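Local structure of histone acetyltransferase HPA2 and related acetyltransferases (Corynebacterium glutamicum ATCC 13032, 2QEC) at residues A47-Q52 / Y127-A132; D19-A24 / V76-R81. The protein probably transfers an acyl group, most likely acetyl from acetyl-CoA, to an acceptor, in the manner of GCN5-related N-acetyltransferases. The protein carries 1 engineered substitution. All blocks are in the same frame, centred on the assembly; numbering follows the deposited sequence. Where two conformers were deposited one is given.

Both interactions seat a helix on the same side of the central mixed sheet, and their strands, 126-133 and 73-80, are antiparallel neighbours in it, joined by backbone bonds such as Ala-132 N to Val-76 O. The centres of the two contacts lie about 5 Å apart. Interaction 2, between 19-24 and 76-81, is buried and wholly aliphatic, made by valine and leucine side chains of helix 14-25 and strand 73-80. Interaction 1, between 47-52 and 127-132, is only partly buried; helix 43-60 stands farther from its strand, and a tyrosine hydroxyl meeting a glutamine amide spans the distance. Leu-21 of interaction 2 touches Phe-49 of interaction 1, so the two helices also pack together.

Interaction 1 (A47-Q52 / Y127-A132); sequences ALFELQ and YLYTVA. With EDO (1,2-ethanediol), chain D.
Helix 47-52 and strand 127-132 keep their backbones well apart, the nearest CA atoms, those of Phe-49 and Thr-130 and equally of Gln-52 and Tyr-129, being 10.7 Å from each other. Tyr-129 bridges most of this distance. Its ring extends from the strand toward the helix because CG lies opposite the backbone nitrogen (chi1 163°), and it delivers OH to the amide of Gln-52. The hydroxyl donates a hydrogen bond to OE1 of Gln-52, 2.7 Å from Tyr-129 OH. It comes in from the side of the carbonyl, with a C=O...donor angle of 98° and the donor tilted 23° from the carbonyl plane, while the amide stands almost perpendicular to the ring. Phe-49 adds a looser contact, its CE1 4.0 Å from Tyr-129 OH; its ring also meets Phe-31 edge-to-face.

Leu-78 on the neighbouring strand lies opposite two residues, Tyr-129 and Thr-130, which makes a classic beta bulge. In the GNAT fold a bulge in the fourth strand characteristically accompanies the acetyl-CoA site, and the position of this one is consistent with that feature. A 1,2-ethanediol, probably from the crystallisation liquor, lies beside the bulge: Val-131 N gives a weak hydrogen bond to its O2, at 3.0 Å. C2 of the diol lies 3.4 Å from Thr-130 CA. The Tyr-129 ring also lies nearly parallel to that of Tyr-57, farther along helix 43-60.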
loop_
_atom_site.group_PDB
_atom_site.type_symbol
_atom_site.label_atom_id
_atom_site.label_comp_id
_atom_site.label_asym_id
_atom_site.label_seq_id
_atom_site.Cartn_x
_atom_site.Cartn_y
_atom_site.Cartn_z
ATOM N N ALA A 47 -31.428 -5.695 4.721
ATOM C CA ALA A 47 -31.019 -6.812 5.569
ATOM C C ALA A 47 -29.497 -6.901 5.670
ATOM O O ALA A 47 -28.976 -7.156 6.744
ATOM C CB ALA A 47 -31.589 -8.126 5.043
ATOM N N LEU A 48 -28.793 -6.638 4.576
ATOM C CA LEU A 48 -27.318 -6.698 4.580
ATOM C C LEU A 48 -26.730 -5.682 5.537
ATOM O O LEU A 48 -25.896 -6.019 6.372
ATOM C CB LEU A 48 -26.735 -6.471 3.175
ATOM C CG LEU A 48 -25.186 -6.371 3.106
ATOM C CD1 LEU A 48 -24.536 -7.661 3.633
ATOM C CD2 LEU A 48 -24.658 -6.056 1.746
ATOM N N PHE A 49 -27.146 -4.430 5.377
ATOM C CA PHE A 49 -26.732 -3.348 6.267
ATOM C C PHE A 49 -27.103 -3.596 7.740
ATOM O O PHE A 49 -26.296 -3.329 8.623
ATOM C CB PHE A 49 -27.298 -2.001 5.788
ATOM C CG PHE A 49 -26.645 -1.455 4.532
ATOM C CD1 PHE A 49 -25.270 -1.436 4.401
ATOM C CD2 PHE A 49 -27.400 -0.920 3.506
ATOM C CE1 PHE A 49 -24.676 -0.910 3.281
ATOM C CE2 PHE A 49 -26.792 -0.385 2.366
ATOM C CZ PHE A 49 -25.431 -0.389 2.266
ATOM N N GLU A 50 -28.306 -4.110 8.010
ATOM C CA GLU A 50 -28.689 -4.452 9.385
ATOM C C GLU A 50 -27.735 -5.460 10.017
ATOM O O GLU A 50 -27.349 -5.299 11.168
ATOM C CB GLU A 50 -30.111 -4.976 9.432
ATOM C CG GLU A 50 -31.114 -3.901 9.145
ATOM C CD GLU A 50 -32.530 -4.399 8.998
ATOM O OE1 GLU A 50 -32.739 -5.606 8.681
ATOM O OE2 GLU A 50 -33.441 -3.557 9.179
ATOM N N LEU A 51 -27.341 -6.462 9.251
ATOM C CA LEU A 51 -26.417 -7.506 9.685
ATOM C C LEU A 51 -24.977 -7.004 9.887
ATOM O O LEU A 51 -24.331 -7.360 10.871
ATOM C CB LEU A 51 -26.412 -8.624 8.648
ATOM C CG LEU A 51 -25.490 -9.822 8.894
ATOM C CD1 LEU A 51 -26.045 -10.716 9.989
ATOM C CD2 LEU A 51 -25.316 -10.596 7.627
ATOM N N GLN A 52 -24.482 -6.202 8.948
ATOM C CA GLN A 52 -23.145 -5.618 9.054
ATOM C C GLN A 52 -23.038 -4.734 10.310
ATOM O O GLN A 52 -22.085 -4.841 11.055
ATOM C CB GLN A 52 -22.774 -4.831 7.784
ATOM C CG GLN A 52 -22.222 -5.691 6.648
ATOM C CD GLN A 52 -22.117 -4.952 5.333
ATOM O OE1 GLN A 52 -22.735 -3.922 5.134
ATOM N NE2 GLN A 52 -21.312 -5.474 4.433
ATOM N N TYR A 127 -10.072 1.070 8.204
ATOM C CA TYR A 127 -10.746 0.947 6.907
ATOM C C TYR A 127 -12.009 1.752 6.964
ATOM O O TYR A 127 -12.813 1.466 7.797
ATOM C CB TYR A 127 -11.109 -0.515 6.644
ATOM C CG TYR A 127 -11.958 -0.849 5.423
ATOM C CD1 TYR A 127 -11.791 -0.191 4.213
ATOM C CD2 TYR A 127 -12.934 -1.850 5.489
ATOM C CE1 TYR A 127 -12.549 -0.498 3.124
ATOM C CE2 TYR A 127 -13.683 -2.167 4.399
ATOM C CZ TYR A 127 -13.479 -1.506 3.216
ATOM O OH TYR A 127 -14.245 -1.807 2.127
ATOM N N LEU A 128 -12.157 2.701 6.051
ATOM C CA LEU A 128 -13.415 3.391 5.831
ATOM C C LEU A 128 -14.208 2.607 4.816
ATOM O O LEU A 128 -13.890 2.654 3.620
ATOM C CB LEU A 128 -13.159 4.812 5.348
ATOM C CG LEU A 128 -14.451 5.570 5.013
ATOM C CD1 LEU A 128 -15.401 5.563 6.205
ATOM C CD2 LEU A 128 -14.093 6.961 4.551
ATOM N N TYR A 129 -15.224 1.889 5.308
ATOM C CA TYR A 129 -16.048 0.961 4.531
ATOM C C TYR A 129 -17.038 1.727 3.709
ATOM O O TYR A 129 -17.144 1.547 2.473
ATOM C CB TYR A 129 -16.724 -0.079 5.434
ATOM C CG TYR A 129 -17.897 -0.836 4.831
ATOM C CD1 TYR A 129 -17.789 -1.516 3.613
ATOM C CD2 TYR A 129 -19.122 -0.877 5.465
ATOM C CE1 TYR A 129 -18.908 -2.210 3.063
ATOM C CE2 TYR A 129 -20.194 -1.556 4.920
ATOM C CZ TYR A 129 -20.071 -2.215 3.710
ATOM O OH TYR A 129 -21.168 -2.896 3.199
ATOM N N THR A 130 -17.787 2.607 4.368
ATOM C CA THR A 130 -18.773 3.346 3.670
ATOM C C THR A 130 -19.028 4.692 4.361
ATOM O O THR A 130 -18.921 4.811 5.602
ATOM C CB THR A 130 -20.043 2.478 3.519
ATOM O OG1 THR A 130 -20.840 2.977 2.452
ATOM C CG2 THR A 130 -20.826 2.423 4.801
ATOM N N VAL A 131 -19.341 5.686 3.535
ATOM C CA VAL A 131 -19.811 6.998 3.983
ATOM C C VAL A 131 -21.030 7.347 3.173
ATOM O O VAL A 131 -21.028 7.293 1.948
ATOM C CB VAL A 131 -18.651 8.078 3.942
ATOM C CG1 VAL A 131 -18.010 8.141 2.594
ATOM C CG2 VAL A 131 -19.172 9.477 4.317
ATOM N N ALA A 132 -22.144 7.635 3.855
ATOM C CA ALA A 132 -23.370 7.893 3.211
ATOM C C ALA A 132 -23.978 9.158 3.761
ATOM O O ALA A 132 -23.889 9.412 4.968
ATOM C CB ALA A 132 -24.316 6.718 3.455
HETATM C C1 EDO D . -15.643 5.848 0.880
HETATM O O1 EDO D . -14.792 5.162 -0.037
HETATM C C2 EDO D . -16.712 4.899 1.419
HETATM O O2 EDO D . -18.025 5.163 0.856
#

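Interaction 2 (D19-A24 / V76-R81)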
loop_
_atom_site.group_PDB
_atom_site.type_symbol
_atom_site.label_atom_id
_atom_site.label_comp_id
_atom_site.label_asym_id
_atom_site.label_seq_id
_atom_site.Cartn_x
_atom_site.Cartn_y
_atom_site.Cartn_z
ATOM N N ASP A 19 -31.740 3.159 7.366
ATOM C CA ASP A 19 -32.529 3.948 6.412
ATOM C C ASP A 19 -31.638 4.825 5.560
ATOM O O ASP A 19 -31.854 4.957 4.345
ATOM C CB ASP A 19 -33.514 4.888 7.094
ATOM C CG ASP A 19 -34.688 4.179 7.717
ATOM O OD1 ASP A 19 -34.960 3.004 7.391
ATOM O OD2 ASP A 19 -35.326 4.819 8.564
ATOM N N VAL A 20 -30.674 5.474 6.195
ATOM C CA VAL A 20 -29.724 6.364 5.468
ATOM C C VAL A 20 -28.798 5.603 4.481
ATOM O O VAL A 20 -28.588 6.019 3.330
ATOM C CB VAL A 20 -28.886 7.231 6.448
ATOM C CG1 VAL A 20 -27.855 8.009 5.716
ATOM C CG2 VAL A 20 -29.817 8.241 7.185
ATOM N N LEU A 21 -28.255 4.483 4.922
ATOM C CA LEU A 21 -27.460 3.625 4.048
ATOM C C LEU A 21 -28.243 3.141 2.819
ATOM O O LEU A 21 -27.744 3.143 1.701
ATOM C CB LEU A 21 -26.933 2.441 4.858
ATOM C CG LEU A 21 -25.866 2.799 5.898
ATOM C CD1 LEU A 21 -25.713 1.705 6.976
ATOM C CD2 LEU A 21 -24.586 3.100 5.241
ATOM N N VAL A 22 -29.465 2.690 3.053
ATOM C CA VAL A 22 -30.316 2.177 1.989
ATOM C C VAL A 22 -30.630 3.283 0.975
ATOM O O VAL A 22 -30.564 3.054 -0.231
ATOM C CB VAL A 22 -31.616 1.580 2.566
ATOM C CG1 VAL A 22 -32.607 1.257 1.449
ATOM C CG2 VAL A 22 -31.304 0.329 3.401
ATOM N N GLU A 23 -30.998 4.469 1.460
ATOM C CA GLU A 23 -31.323 5.578 0.577
ATOM C C GLU A 23 -30.098 5.914 -0.222
ATOM O O GLU A 23 -30.187 6.110 -1.414
ATOM C CB GLU A 23 -31.810 6.797 1.360
ATOM C CG GLU A 23 -32.250 7.951 0.471
ATOM C CD GLU A 23 -32.360 9.255 1.215
ATOM O OE1 GLU A 23 -31.307 9.854 1.488
ATOM O OE2 GLU A 23 -33.489 9.699 1.504
ATOM N N ALA A 24 -28.936 5.949 0.415
ATOM C CA ALA A 24 -27.740 6.331 -0.289
ATOM C C ALA A 24 -27.382 5.273 -1.356
ATOM O O ALA A 24 -26.968 5.604 -2.453
ATOM C CB ALA A 24 -26.588 6.533 0.682
ATOM N N VAL A 76 -23.807 8.938 7.797
ATOM C CA VAL A 76 -23.228 7.862 8.570
ATOM C C VAL A 76 -21.931 7.401 7.903
ATOM O O VAL A 76 -21.801 7.409 6.666
ATOM C CB VAL A 76 -24.247 6.688 8.807
ATOM C CG1 VAL A 76 -24.662 5.983 7.507
ATOM C CG2 VAL A 76 -23.718 5.683 9.826
ATOM N N ALA A 77 -20.950 7.045 8.742
ATOM C CA ALA A 77 -19.714 6.397 8.303
ATOM C C ALA A 77 -19.426 5.115 9.125
ATOM O O ALA A 77 -19.575 5.081 10.370
ATOM C CB ALA A 77 -18.559 7.366 8.356
ATOM N N LEU A 78 -18.961 4.071 8.423
ATOM C CA LEU A 78 -18.636 2.767 9.029
ATOM C C LEU A 78 -17.160 2.529 8.833
ATOM O O LEU A 78 -16.695 2.592 7.717
ATOM C CB LEU A 78 -19.431 1.647 8.375
ATOM C CG LEU A 78 -20.987 1.843 8.440
ATOM C CD1 LEU A 78 -21.672 0.695 7.716
ATOM C CD2 LEU A 78 -21.505 1.811 9.825
ATOM N N TRP A 79 -16.477 2.322 9.953
ATOM C CA TRP A 79 -15.036 2.134 10.029
ATOM C C TRP A 79 -14.688 0.812 10.734
ATOM O O TRP A 79 -15.322 0.432 11.748
ATOM C CB TRP A 79 -14.466 3.277 10.846
ATOM C CG TRP A 79 -14.602 4.678 10.295
ATOM C CD1 TRP A 79 -15.684 5.518 10.410
ATOM C CD2 TRP A 79 -13.581 5.428 9.649
ATOM N NE1 TRP A 79 -15.397 6.723 9.850
ATOM C CE2 TRP A 79 -14.103 6.701 9.387
ATOM C CE3 TRP A 79 -12.262 5.148 9.283
ATOM C CZ2 TRP A 79 -13.376 7.675 8.723
ATOM C CZ3 TRP A 79 -11.522 6.123 8.648
ATOM C CH2 TRP A 79 -12.084 7.384 8.388
ATOM N N ASP A 80 -13.680 0.114 10.215
ATOM C CA ASP A 80 -13.031 -0.985 10.896
ATOM C C ASP A 80 -11.718 -0.473 11.459
ATOM O O ASP A 80 -10.997 0.302 10.828
ATOM C CB ASP A 80 -12.703 -2.157 9.949
ATOM C CG ASP A 80 -13.940 -2.851 9.437
ATOM O OD1 ASP A 80 -14.580 -3.578 10.212
ATOM O OD2 ASP A 80 -14.285 -2.674 8.251
ATOM N N ARG A 81 -11.414 -0.949 12.663
ATOM C CA ARG A 81 -10.251 -0.533 13.414
ATOM C C ARG A 81 -9.073 -1.397 13.030
ATOM O O ARG A 81 -9.255 -2.496 12.487
ATOM C CB ARG A 81 -10.558 -0.649 14.933
ATOM C CG ARG A 81 -11.795 0.143 15.335
ATOM C CD ARG A 81 -12.279 -0.178 16.772
ATOM N NE ARG A 81 -11.244 0.205 17.723
ATOM C CZ ARG A 81 -11.117 1.406 18.292
ATOM N NH1 ARG A 81 -11.985 2.394 18.053
ATOM N NH2 ARG A 81 -10.099 1.613 19.124
#
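Aliphatic contacts join helix 19-24 to strand 76-80, with Val-76 packed against two consecutive helix residues, Val-20 and Leu-21. Val-76 was modelled in two conformers, and its contacts are described for the one given. There the closest approach is between Leu-21 CD2 and Val-76 CG1, 3.7 Å apart, where the two side chains cross at about a right angle; Leu-21 CG is almost as near the same methyl. The rotation of Val-76 (chi1 65°) turns CG1 to the helix, where it also meets Val-20 CG1 at 4.2 Å as those side chains pass in opposite directions. The other branch of Leu-21 reaches farther along the strand, its CD1 meeting Leu-78 CD1 at 4.2 Å. The segment axes cross at -97°, nearly perpendicular, with a closest approach of 9.7 Å.

Asp-19 and Glu-23, which do not touch the strand segment, have polar partners of their own, Arg-46 in a salt bridge and Ser-135 N. Further apolar neighbours border the contact: Ile-63 touches Val-76 and Leu-78, while Phe-49 and Ile-53 pack on Leu-21. In this GNAT domain helix 14-25 thus meets strand 73-80 through aliphatic carbons alone, which implies that burial and shape hold the contact rather than directional bonds.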